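Local atomic coordinates of glycoside Hydrolase Family 43_12 (Metagenome, PDB entry 7JVH), a protein that probably hydrolyses glycosidic bonds in arabinose- or xylose-containing plant polysaccharides, as a family 43 glycoside hydrolase of the capybara gut microbiota. Residues 126-130 with 131-135; 154-157 with 158-161; 243-247 with 248-252; 66-70 with 71-75; 207-211 with 212-216. One frame throughout, in Å; residues are numbered along the deposited sequence.

How the contacts relate
All five contacts lie in the family 43 domain, whose five four-stranded antiparallel sheets are the blades of a beta-propeller. Contacts 4, 1 and 3 are hairpins joining the first two strands of their blades; contacts 2 and 5 join the third strand to the fourth. Contact 1 touches three others: its centre is about 10 Å from that of contact 4, 12 Å from contact 2 and 14 Å from contact 5. F135 N lies 2.8 Å from T154 O, a probable hydrogen bond linking contacts 1 and 2. In this family the active site lies near the propeller axis, where the first strands begin, so the turns of contacts 1, 3 and 4 are probably at the other end.

Contact 1: 126-130 with 131-135; sequences IHYNK and YNDTF
Y128 and F135 make the dense part of this hairpin. The tyrosine turns its edge to the phenylalanine face: CD1 of Y128 sits over the centre of the F135 ring, 3.6 Å from CZ of F135, with the ring planes 54° apart. CG of Y128 is anti to the backbone N (chi1 172°), which carries the ring forward toward the turn and brings its hydroxyl to D133. There OH of Y128 gives a hydrogen bond to OD1 of D133 at 2.5 Å, lying near the ring plane but coming from above the carboxylate, 39° out of its plane. K69 NZ adds a long, weak ion pair to the same oxygen. Cutting Y128 back to an alanine would probably leave the D133 carboxylate without its hydroxyl partner and uncover the F135 face. Between the strands, N129 N reaches T134 O at 2.9 Å, and T134 N returns to N129 O at 3.1 Å. N129 is opposed by two residues, D133 and T134, a G1 beta bulge where strand 120-129 turns into strand 134-142 of the same propeller blade. The N129 side chain stays in the bend: its OD1 accepts from Y131 N at 3.0 Å, the donor lying above the amide plane. The solvent side is much looser. K130 and Y131 are both exposed and run side by side in the same direction, the extended lysine placing CG over the tyrosine face, 4.0 Å from the ring centroid, while CE of K130 approaches OH of Y131 at 3.4 Å.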
# COMPACT_ATOMS: atom_id res chain seq x y z
N ILE A 126 -7.24 1.35 12.14
CA ILE A 126 -8.70 1.32 12.16
C ILE A 126 -9.18 0.67 13.48
O ILE A 126 -8.49 -0.15 14.05
CB ILE A 126 -9.29 0.61 10.91
CG1 ILE A 126 -10.79 0.88 10.78
CG2 ILE A 126 -9.02 -0.89 10.92
CD1 ILE A 126 -11.44 0.24 9.58
N HIS A 127 -10.36 1.08 13.96
CA HIS A 127 -10.88 0.65 15.24
C HIS A 127 -12.39 0.70 15.22
O HIS A 127 -12.97 1.52 14.53
CB HIS A 127 -10.40 1.57 16.37
CG HIS A 127 -8.92 1.60 16.53
ND1 HIS A 127 -8.27 0.71 17.37
CD2 HIS A 127 -7.96 2.42 16.04
CE1 HIS A 127 -6.97 0.95 17.34
NE2 HIS A 127 -6.76 1.99 16.56
N TYR A 128 -13.01 -0.17 16.01
CA TYR A 128 -14.44 -0.10 16.29
C TYR A 128 -14.65 0.08 17.78
O TYR A 128 -14.22 -0.75 18.58
CB TYR A 128 -15.18 -1.33 15.79
CG TYR A 128 -16.62 -1.34 16.24
CD1 TYR A 128 -17.56 -0.54 15.59
CD2 TYR A 128 -17.04 -2.11 17.32
CE1 TYR A 128 -18.89 -0.53 16.01
CE2 TYR A 128 -18.36 -2.10 17.74
CZ TYR A 128 -19.28 -1.30 17.09
OH TYR A 128 -20.58 -1.29 17.49
N ASN A 129 -15.32 1.18 18.13
CA ASN A 129 -15.70 1.47 19.50
C ASN A 129 -17.11 0.95 19.74
O ASN A 129 -18.10 1.53 19.26
CB ASN A 129 -15.62 2.98 19.75
CG ASN A 129 -15.92 3.35 21.18
OD1 ASN A 129 -16.24 2.49 22.01
ND2 ASN A 129 -15.83 4.62 21.48
N LYS A 130 -17.20 -0.16 20.47
CA LYS A 130 -18.47 -0.82 20.76
C LYS A 130 -19.32 -0.03 21.75
O LYS A 130 -20.53 -0.23 21.82
CB LYS A 130 -18.23 -2.25 21.27
CG LYS A 130 -17.65 -2.32 22.67
CD LYS A 130 -17.27 -3.75 23.02
CE LYS A 130 -16.55 -3.80 24.35
NZ LYS A 130 -16.69 -5.08 25.10
N TYR A 131 -18.68 0.87 22.50
CA TYR A 131 -19.36 1.68 23.52
C TYR A 131 -20.18 2.82 22.92
O TYR A 131 -21.20 3.19 23.48
CB TYR A 131 -18.36 2.20 24.56
CG TYR A 131 -17.55 1.10 25.21
CD1 TYR A 131 -18.13 0.24 26.16
CD2 TYR A 131 -16.23 0.89 24.85
CE1 TYR A 131 -17.39 -0.78 26.73
CE2 TYR A 131 -15.48 -0.11 25.44
CZ TYR A 131 -16.07 -0.94 26.38
OH TYR A 131 -15.33 -1.94 26.96
N ASN A 132 -19.73 3.35 21.78
CA ASN A 132 -20.49 4.35 21.01
C ASN A 132 -20.76 3.92 19.56
O ASN A 132 -21.06 4.75 18.72
CB ASN A 132 -19.79 5.72 21.05
CG ASN A 132 -18.53 5.77 20.21
OD1 ASN A 132 -18.13 4.78 19.60
ND2 ASN A 132 -17.89 6.93 20.17
N ASP A 133 -20.65 2.62 19.29
CA ASP A 133 -20.98 2.01 18.01
C ASP A 133 -20.45 2.84 16.83
O ASP A 133 -21.19 3.14 15.88
CB ASP A 133 -22.50 1.76 17.91
CG ASP A 133 -22.91 0.93 16.71
OD1 ASP A 133 -22.08 0.19 16.14
OD2 ASP A 133 -24.09 1.01 16.33
N THR A 134 -19.16 3.20 16.89
CA THR A 134 -18.54 4.13 15.95
C THR A 134 -17.20 3.62 15.50
O THR A 134 -16.44 3.09 16.30
CB THR A 134 -18.33 5.54 16.56
OG1 THR A 134 -19.54 6.00 17.17
CG2 THR A 134 -17.90 6.53 15.47
N PHE A 135 -16.92 3.79 14.20
CA PHE A 135 -15.64 3.44 13.59
C PHE A 135 -14.70 4.67 13.57
O PHE A 135 -15.15 5.81 13.53
CB PHE A 135 -15.84 2.89 12.18
CG PHE A 135 -16.50 1.53 12.14
CD1 PHE A 135 -17.89 1.40 12.19
CD2 PHE A 135 -15.73 0.38 12.04
CE1 PHE A 135 -18.49 0.16 12.15
CE2 PHE A 135 -16.32 -0.87 12.00
CZ PHE A 135 -17.71 -0.98 12.05

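Contact 2: 154-157 with 158-161; sequences TKDP and RQGW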
# COMPACT_ATOMS: atom_id res chain seq x y z
N THR A 154 -16.92 7.17 11.14
CA THR A 154 -18.13 6.73 10.45
C THR A 154 -18.93 5.75 11.30
O THR A 154 -18.38 5.06 12.15
CB THR A 154 -17.81 6.06 9.10
OG1 THR A 154 -19.03 5.78 8.41
CG2 THR A 154 -17.04 4.77 9.28
N LYS A 155 -20.25 5.71 11.06
CA LYS A 155 -21.12 4.68 11.61
C LYS A 155 -21.18 3.39 10.76
O LYS A 155 -21.59 2.35 11.26
CB LYS A 155 -22.54 5.23 11.80
CG LYS A 155 -22.65 6.36 12.81
CD LYS A 155 -22.37 5.91 14.25
CE LYS A 155 -23.62 5.85 15.12
NZ LYS A 155 -23.26 6.00 16.56
N ASP A 156 -20.74 3.49 9.50
CA ASP A 156 -20.90 2.45 8.50
C ASP A 156 -19.92 2.72 7.34
O ASP A 156 -20.16 3.60 6.52
CB ASP A 156 -22.35 2.43 8.01
CG ASP A 156 -22.59 1.41 6.89
OD1 ASP A 156 -21.71 0.56 6.61
OD2 ASP A 156 -23.69 1.47 6.28
N PRO A 157 -18.80 1.97 7.26
CA PRO A 157 -17.82 2.16 6.18
C PRO A 157 -18.38 2.20 4.75
O PRO A 157 -17.77 2.84 3.89
CB PRO A 157 -16.90 0.95 6.35
CG PRO A 157 -16.98 0.63 7.82
CD PRO A 157 -18.39 0.94 8.22
N ARG A 158 -19.50 1.53 4.50
CA ARG A 158 -20.13 1.54 3.18
C ARG A 158 -20.67 2.92 2.76
O ARG A 158 -20.89 3.15 1.58
CB ARG A 158 -21.25 0.49 3.10
CG ARG A 158 -20.76 -0.94 2.85
CD ARG A 158 -20.58 -1.17 1.34
NE ARG A 158 -21.85 -1.25 0.58
CZ ARG A 158 -22.15 -0.54 -0.52
NH1 ARG A 158 -21.30 0.34 -1.03
NH2 ARG A 158 -23.33 -0.72 -1.11
N GLN A 159 -20.91 3.80 3.74
CA GLN A 159 -21.39 5.17 3.49
C GLN A 159 -20.27 6.22 3.39
O GLN A 159 -20.55 7.38 3.12
CB GLN A 159 -22.38 5.60 4.57
CG GLN A 159 -23.51 4.63 4.87
CD GLN A 159 -24.38 4.32 3.65
OE1 GLN A 159 -24.51 5.13 2.72
NE2 GLN A 159 -24.98 3.13 3.65
N GLY A 160 -19.02 5.79 3.62
CA GLY A 160 -17.87 6.68 3.65
C GLY A 160 -17.60 7.26 5.03
O GLY A 160 -18.29 6.94 5.99
N TRP A 161 -16.58 8.12 5.12
CA TRP A 161 -16.08 8.65 6.38
C TRP A 161 -16.12 10.18 6.43
O TRP A 161 -16.19 10.84 5.40
CB TRP A 161 -14.65 8.17 6.61
CG TRP A 161 -14.47 6.68 6.64
CD1 TRP A 161 -14.54 5.82 5.57
CD2 TRP A 161 -14.11 5.88 7.77
NE1 TRP A 161 -14.29 4.54 5.98
CE2 TRP A 161 -14.01 4.54 7.32
CE3 TRP A 161 -13.89 6.15 9.12
CZ2 TRP A 161 -13.70 3.48 8.18
CZ3 TRP A 161 -13.57 5.09 9.98
CH2 TRP A 161 -13.48 3.78 9.50
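T154 stands upright on the indole of W161, the threonine methyl pressing straight down. CG2 of T154 stands over the centre of the six-membered ring of W161, 3.3 Å from its centroid, a close CH-pi contact. The threonine's first torsion sets both branches: with OG1 anti to the backbone N (chi1 -174°), CG2 falls between N and the carbonyl carbon and faces the ring, while the hydroxyl points into the loop. OG1 of T154 gives its proton to G160 O at 2.8 Å, the carbonyl pointing almost directly at it, and accepts from D156 N at 3.1 Å. That second bond closes an ST turn, so one hydroxyl ties the start of the loop to G160, six residues on. D156 is placed differently, extending in the same sense as R158 next to it. R158 N meets OD1 of D156 at 3.2 Å, from 65° above the carboxylate plane. The other oxygen, OD2 of D156, has a weak bond from NE2 of Q159 at 3.4 Å; this amide is turned 68° from the carboxylate. The backbone here makes a short 3-10 turn, with Q159 N bonded to D156 O at 2.9 Å and G160 N to P157 O at 3.2 Å. The loop leads from strand 148-154 to strand 165-166, the outermost of its propeller blade. W161 packs on F135 and M137 of strand 134-142 and on V103 and Q109, with R106 bonded to its carbonyl, while P157 rests against Y74 of strand 72-76 in the neighbouring blade.

Contact 3: 243-247 with 248-252; sequences IYKKN and GTYYL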
# COMPACT_ATOMS: atom_id res chain seq x y z
N ILE A 243 -2.72 -0.94 21.69
CA ILE A 243 -3.16 -1.40 22.99
C ILE A 243 -4.29 -2.40 22.82
O ILE A 243 -5.20 -2.18 22.01
CB ILE A 243 -3.66 -0.25 23.90
CG1 ILE A 243 -2.59 0.83 24.08
CG2 ILE A 243 -4.09 -0.79 25.25
CD1 ILE A 243 -1.43 0.42 24.97
N TYR A 244 -4.21 -3.51 23.56
CA TYR A 244 -5.30 -4.47 23.71
C TYR A 244 -5.44 -4.75 25.20
O TYR A 244 -4.47 -4.63 25.94
CB TYR A 244 -5.00 -5.77 22.95
CG TYR A 244 -4.50 -5.58 21.54
CD1 TYR A 244 -5.37 -5.34 20.48
CD2 TYR A 244 -3.14 -5.66 21.26
CE1 TYR A 244 -4.90 -5.18 19.19
CE2 TYR A 244 -2.65 -5.49 19.97
CZ TYR A 244 -3.54 -5.26 18.95
OH TYR A 244 -3.04 -5.09 17.68
N LYS A 245 -6.65 -5.09 25.63
CA LYS A 245 -6.88 -5.47 27.02
C LYS A 245 -7.49 -6.85 27.04
O LYS A 245 -8.46 -7.09 26.34
CB LYS A 245 -7.82 -4.48 27.69
CG LYS A 245 -7.78 -4.54 29.21
CD LYS A 245 -8.77 -3.53 29.78
CE LYS A 245 -8.78 -3.56 31.29
NZ LYS A 245 -9.67 -2.50 31.81
N LYS A 246 -6.91 -7.75 27.84
CA LYS A 246 -7.35 -9.14 27.94
C LYS A 246 -7.14 -9.69 29.35
O LYS A 246 -6.04 -9.64 29.89
CB LYS A 246 -6.57 -9.97 26.92
CG LYS A 246 -7.23 -11.29 26.54
CD LYS A 246 -6.50 -11.94 25.38
CE LYS A 246 -6.84 -13.40 25.20
NZ LYS A 246 -6.24 -14.22 26.30
N ASN A 247 -8.22 -10.22 29.94
CA ASN A 247 -8.23 -10.72 31.33
C ASN A 247 -7.75 -9.68 32.33
O ASN A 247 -6.97 -10.00 33.23
CB ASN A 247 -7.40 -12.01 31.48
CG ASN A 247 -7.74 -13.05 30.44
OD1 ASN A 247 -6.86 -13.73 29.90
ND2 ASN A 247 -9.04 -13.19 30.15
N GLY A 248 -8.19 -8.44 32.15
CA GLY A 248 -7.85 -7.34 33.04
C GLY A 248 -6.47 -6.73 32.86
O GLY A 248 -6.17 -5.72 33.50
N THR A 249 -5.64 -7.30 31.98
CA THR A 249 -4.27 -6.84 31.73
C THR A 249 -4.21 -6.03 30.44
O THR A 249 -4.88 -6.36 29.47
CB THR A 249 -3.31 -8.04 31.63
OG1 THR A 249 -3.33 -8.78 32.85
CG2 THR A 249 -1.89 -7.61 31.34
N TYR A 250 -3.39 -4.97 30.43
CA TYR A 250 -3.15 -4.14 29.25
C TYR A 250 -1.93 -4.66 28.50
O TYR A 250 -0.95 -5.09 29.10
CB TYR A 250 -2.95 -2.66 29.63
CG TYR A 250 -4.19 -2.05 30.25
CD1 TYR A 250 -5.15 -1.45 29.45
CD2 TYR A 250 -4.42 -2.13 31.61
CE1 TYR A 250 -6.31 -0.91 30.01
CE2 TYR A 250 -5.58 -1.62 32.17
CZ TYR A 250 -6.51 -1.00 31.37
OH TYR A 250 -7.66 -0.47 31.91
N TYR A 251 -2.01 -4.60 27.17
CA TYR A 251 -0.97 -5.10 26.28
C TYR A 251 -0.62 -4.03 25.28
O TYR A 251 -1.51 -3.43 24.68
CB TYR A 251 -1.45 -6.36 25.57
CG TYR A 251 -1.53 -7.55 26.49
CD1 TYR A 251 -0.44 -8.38 26.66
CD2 TYR A 251 -2.69 -7.83 27.22
CE1 TYR A 251 -0.48 -9.48 27.51
CE2 TYR A 251 -2.75 -8.90 28.08
CZ TYR A 251 -1.64 -9.73 28.22
OH TYR A 251 -1.68 -10.81 29.07
N LEU A 252 0.68 -3.77 25.12
CA LEU A 252 1.20 -2.86 24.12
C LEU A 252 2.04 -3.69 23.16
O LEU A 252 3.03 -4.30 23.56
CB LEU A 252 2.06 -1.75 24.76
CG LEU A 252 2.89 -0.88 23.81
CD1 LEU A 252 1.99 -0.02 22.95
CD2 LEU A 252 3.86 -0.02 24.60
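K245 lies along the Y250 ring in a beta hairpin closed by a type I' turn from K246 to T249, which joins the first two strands of a propeller blade. The lysine is stretched out, CG anti to its N (chi1 -162°) and the rest of the chain extended. It therefore runs up one face of the ring, with CG of K245 4.2 Å from the Y250 centroid, offset toward the rim, and CD 3.6 Å from CE1 of Y250. At the end, NZ of K245 donates to OH of Y250 at 2.9 Å. The charge has stronger partners in D179 and D180, with which NZ forms salt bridges, and the Y250 hydroxyl also bonds to D179. A phenylalanine in place of Y250 would probably still carry the lysine chain but leave D179 without one of its hydrogen bonds. The other face of the sheet carries Y244, K246, T249 and Y251. K246 bends at its last torsion (chi4 -72°), bringing NZ to the W343 ring and carbonyl. Y251 turns its edge to the facing strand, CE2 of Y251 lying 3.8 Å from K246 O, near the plane of the ring.

Contact 4: 66-70 with 71-75; sequences ICRKG and DDYYL
R68 runs alongside Y73, but their flat groups do not stack: the guanidinium plane stands 74° from the ring. It is the aliphatic part of the arginine that touches, CD of R68 coming obliquely to CE1 of Y73 at 3.4 Å. CG of R68 is anti to the backbone N (chi1 -179°) and the chain runs extended as far as NE, which lays CB, CG and CD beside the ring. NE then turns to the backbone and donates to G70 O at 2.6 Å, holding the guanidinium at the turn. The Y73 hydroxyl bonds to E309 O, and R68 NH1 reaches the same carbonyl weakly. The other ring, Y74, is on the opposite side of the sheet. SG of C67 approaches it obliquely and lies 4.1 Å from CB of Y74; beyond the hairpin Y74 meets F135 edge-to-face and also touches the H90 ring. C67 N and Y74 O pair at 3.0 Å, K69 N and D72 O at 2.9 Å. D72 N returns to K69 O, closing a type II' turn in which G70 has a positive phi (58°), as suits glycine there. I66 and L75 pair further along, on the R68 side. This is a tight antiparallel hairpin between the first two strands of a four-stranded propeller blade, the fold of family 43 hydrolases.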
# COMPACT_ATOMS: atom_id res chain seq x y z
N ILE A 66 -6.43 -3.79 11.43
CA ILE A 66 -7.63 -4.60 11.36
C ILE A 66 -8.48 -4.45 12.63
O ILE A 66 -7.96 -4.37 13.73
CB ILE A 66 -7.28 -6.09 11.09
CG1 ILE A 66 -8.54 -6.92 10.92
CG2 ILE A 66 -6.39 -6.65 12.18
CD1 ILE A 66 -8.28 -8.24 10.18
N CYS A 67 -9.80 -4.40 12.43
CA CYS A 67 -10.76 -4.34 13.51
C CYS A 67 -11.95 -5.26 13.19
O CYS A 67 -12.13 -5.68 12.05
CB CYS A 67 -11.21 -2.91 13.72
SG CYS A 67 -12.39 -2.33 12.50
N ARG A 68 -12.77 -5.53 14.22
CA ARG A 68 -13.95 -6.35 14.10
C ARG A 68 -15.17 -5.70 14.73
O ARG A 68 -15.09 -5.15 15.83
CB ARG A 68 -13.71 -7.72 14.74
CG ARG A 68 -14.90 -8.67 14.65
CD ARG A 68 -14.54 -10.05 15.18
NE ARG A 68 -15.74 -10.75 15.64
CZ ARG A 68 -15.78 -12.03 16.01
NH1 ARG A 68 -14.68 -12.78 16.02
NH2 ARG A 68 -16.94 -12.56 16.39
N LYS A 69 -16.30 -5.77 14.02
CA LYS A 69 -17.63 -5.50 14.56
C LYS A 69 -18.53 -6.69 14.20
O LYS A 69 -18.79 -6.95 13.02
CB LYS A 69 -18.21 -4.22 13.97
CG LYS A 69 -19.59 -3.88 14.50
CD LYS A 69 -20.26 -2.80 13.69
CE LYS A 69 -21.64 -2.50 14.23
NZ LYS A 69 -22.34 -1.51 13.39
N GLY A 70 -18.97 -7.43 15.23
CA GLY A 70 -19.81 -8.61 15.07
C GLY A 70 -19.16 -9.67 14.20
O GLY A 70 -18.04 -10.12 14.49
N ASP A 71 -19.85 -10.04 13.11
CA ASP A 71 -19.34 -11.01 12.13
C ASP A 71 -18.40 -10.40 11.10
O ASP A 71 -17.82 -11.14 10.31
CB ASP A 71 -20.50 -11.67 11.37
CG ASP A 71 -21.42 -12.46 12.27
OD1 ASP A 71 -20.99 -12.83 13.39
OD2 ASP A 71 -22.57 -12.73 11.85
N ASP A 72 -18.27 -9.06 11.10
CA ASP A 72 -17.57 -8.32 10.05
C ASP A 72 -16.18 -7.83 10.45
O ASP A 72 -16.01 -7.21 11.51
CB ASP A 72 -18.42 -7.13 9.62
CG ASP A 72 -19.71 -7.54 8.98
OD1 ASP A 72 -19.64 -8.31 8.00
OD2 ASP A 72 -20.78 -7.10 9.44
N TYR A 73 -15.20 -8.10 9.57
CA TYR A 73 -13.82 -7.64 9.72
C TYR A 73 -13.56 -6.54 8.70
O TYR A 73 -14.07 -6.58 7.59
CB TYR A 73 -12.81 -8.78 9.49
CG TYR A 73 -12.90 -9.92 10.48
CD1 TYR A 73 -12.33 -9.81 11.74
CD2 TYR A 73 -13.56 -11.12 10.16
CE1 TYR A 73 -12.41 -10.86 12.66
CE2 TYR A 73 -13.65 -12.16 11.07
CZ TYR A 73 -13.06 -12.02 12.31
OH TYR A 73 -13.16 -13.04 13.23
N TYR A 74 -12.75 -5.55 9.10
CA TYR A 74 -12.31 -4.47 8.22
C TYR A 74 -10.80 -4.31 8.33
O TYR A 74 -10.25 -4.36 9.42
CB TYR A 74 -13.04 -3.17 8.53
CG TYR A 74 -14.55 -3.26 8.38
CD1 TYR A 74 -15.34 -3.69 9.43
CD2 TYR A 74 -15.17 -2.93 7.18
CE1 TYR A 74 -16.72 -3.79 9.30
CE2 TYR A 74 -16.55 -3.01 7.05
CZ TYR A 74 -17.31 -3.45 8.11
OH TYR A 74 -18.67 -3.54 7.98
N LEU A 75 -10.15 -4.14 7.18
CA LEU A 75 -8.69 -4.12 7.10
C LEU A 75 -8.28 -2.97 6.20
O LEU A 75 -8.86 -2.79 5.13
CB LEU A 75 -8.19 -5.46 6.55
CG LEU A 75 -6.73 -5.56 6.07
CD1 LEU A 75 -5.75 -5.77 7.21
CD2 LEU A 75 -6.64 -6.68 5.02

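Contact 5: 207-211 with 212-216; sequences WEYDL and EKDQI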
# COMPACT_ATOMS: atom_id res chain seq x y z
N TRP A 207 -1.76 9.13 25.50
CA TRP A 207 -2.58 10.28 25.87
C TRP A 207 -3.97 9.78 26.19
O TRP A 207 -4.45 8.85 25.55
CB TRP A 207 -2.76 11.23 24.68
CG TRP A 207 -1.53 11.88 24.16
CD1 TRP A 207 -0.62 11.34 23.31
CD2 TRP A 207 -1.11 13.23 24.40
NE1 TRP A 207 0.35 12.26 23.01
CE2 TRP A 207 0.09 13.42 23.68
CE3 TRP A 207 -1.61 14.28 25.18
CZ2 TRP A 207 0.79 14.63 23.71
CZ3 TRP A 207 -0.91 15.49 25.20
CH2 TRP A 207 0.29 15.64 24.48
N GLU A 208 -4.63 10.42 27.15
CA GLU A 208 -6.07 10.28 27.33
C GLU A 208 -6.73 11.03 26.17
O GLU A 208 -6.21 12.05 25.70
CB GLU A 208 -6.52 10.86 28.68
CG GLU A 208 -7.93 10.44 29.10
CD GLU A 208 -8.26 10.85 30.54
OE1 GLU A 208 -7.32 11.03 31.35
OE2 GLU A 208 -9.47 10.99 30.88
N TYR A 209 -7.86 10.51 25.70
CA TYR A 209 -8.54 11.02 24.51
C TYR A 209 -9.94 11.45 24.89
O TYR A 209 -10.63 10.78 25.65
CB TYR A 209 -8.58 9.94 23.42
CG TYR A 209 -9.10 10.34 22.05
CD1 TYR A 209 -8.26 10.91 21.08
CD2 TYR A 209 -10.43 10.10 21.69
CE1 TYR A 209 -8.74 11.25 19.82
CE2 TYR A 209 -10.91 10.44 20.43
CZ TYR A 209 -10.07 11.01 19.50
OH TYR A 209 -10.56 11.35 18.25
N ASP A 210 -10.36 12.61 24.36
CA ASP A 210 -11.66 13.18 24.60
C ASP A 210 -12.58 12.80 23.44
O ASP A 210 -12.38 13.27 22.32
CB ASP A 210 -11.56 14.70 24.74
CG ASP A 210 -12.88 15.34 25.14
OD1 ASP A 210 -13.93 14.96 24.58
OD2 ASP A 210 -12.88 16.22 26.02
N LEU A 211 -13.58 11.96 23.73
CA LEU A 211 -14.47 11.42 22.71
C LEU A 211 -15.39 12.48 22.13
O LEU A 211 -15.66 12.48 20.94
CB LEU A 211 -15.27 10.24 23.27
CG LEU A 211 -14.39 9.05 23.67
CD1 LEU A 211 -14.99 8.28 24.83
CD2 LEU A 211 -14.12 8.14 22.48
N GLU A 212 -15.84 13.41 22.98
CA GLU A 212 -16.70 14.51 22.56
C GLU A 212 -15.97 15.41 21.56
O GLU A 212 -16.48 15.66 20.48
CB GLU A 212 -17.19 15.32 23.76
CG GLU A 212 -18.02 14.47 24.73
CD GLU A 212 -17.18 13.63 25.69
OE1 GLU A 212 -16.13 14.13 26.16
OE2 GLU A 212 -17.54 12.47 25.96
N LYS A 213 -14.76 15.84 21.91
CA LYS A 213 -13.98 16.79 21.12
C LYS A 213 -13.08 16.15 20.05
O LYS A 213 -12.59 16.85 19.17
CB LYS A 213 -13.12 17.66 22.06
CG LYS A 213 -13.66 19.08 22.41
CD LYS A 213 -15.09 19.14 22.95
CE LYS A 213 -15.91 20.26 22.29
NZ LYS A 213 -16.07 19.99 20.82
N ASP A 214 -12.86 14.84 20.13
CA ASP A 214 -11.95 14.12 19.25
C ASP A 214 -10.59 14.81 19.23
O ASP A 214 -10.12 15.28 18.19
CB ASP A 214 -12.54 13.98 17.84
CG ASP A 214 -13.65 12.95 17.77
OD1 ASP A 214 -13.40 11.77 18.05
OD2 ASP A 214 -14.79 13.33 17.44
N GLN A 215 -9.98 14.89 20.41
CA GLN A 215 -8.70 15.54 20.64
C GLN A 215 -8.11 14.98 21.94
O GLN A 215 -8.85 14.62 22.85
CB GLN A 215 -8.89 17.06 20.76
CG GLN A 215 -7.60 17.86 20.88
CD GLN A 215 -6.71 17.70 19.66
OE1 GLN A 215 -5.78 16.87 19.66
NE2 GLN A 215 -6.98 18.49 18.62
N ILE A 216 -6.77 14.89 21.99
CA ILE A 216 -6.06 14.49 23.20
C ILE A 216 -6.30 15.53 24.30
O ILE A 216 -6.55 16.70 24.00
CB ILE A 216 -4.55 14.25 22.95
CG1 ILE A 216 -3.85 15.45 22.28
CG2 ILE A 216 -4.35 13.03 22.06
CD1 ILE A 216 -3.60 16.65 23.17
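Y209 reaches across the hairpin to D214. From its CB, on the same side of the sheet as I216, the ring runs toward the turn because CG is anti to the backbone N (chi1 -173°). CD1 of Y209 passes Q215 O at 4.2 Å, and CE1 lies 3.9 Å from Q215 N, which sits over a ring face. Next, CZ of Y209 comes to 3.6 Å from CA of D214, and at the tip OH donates to OD1 of D214 at 2.9 Å, on the anti lone pair. The other oxygen of D214 makes a salt bridge with K153, so this buried carboxylate is gripped from two directions. Two residues, D214 and Q215, share D210 as their partner in a G1 beta bulge between strands 203-210 and 215-226, the third and fourth of their propeller blade. D210 O takes weak bonds from both N atoms of the bulge. The D210 side chain turns into the loop, where OD1 of D210 accepts from K213 N at 2.9 Å, yet also lies 2.8 Å from OE1 of E212, an approach that would probably raise the proton affinity of one carboxylate. At the far end I216 leans obliquely on W207, CG1 4.2 Å from the centroid of its six-membered ring, while the indole NE1 bonds to H188.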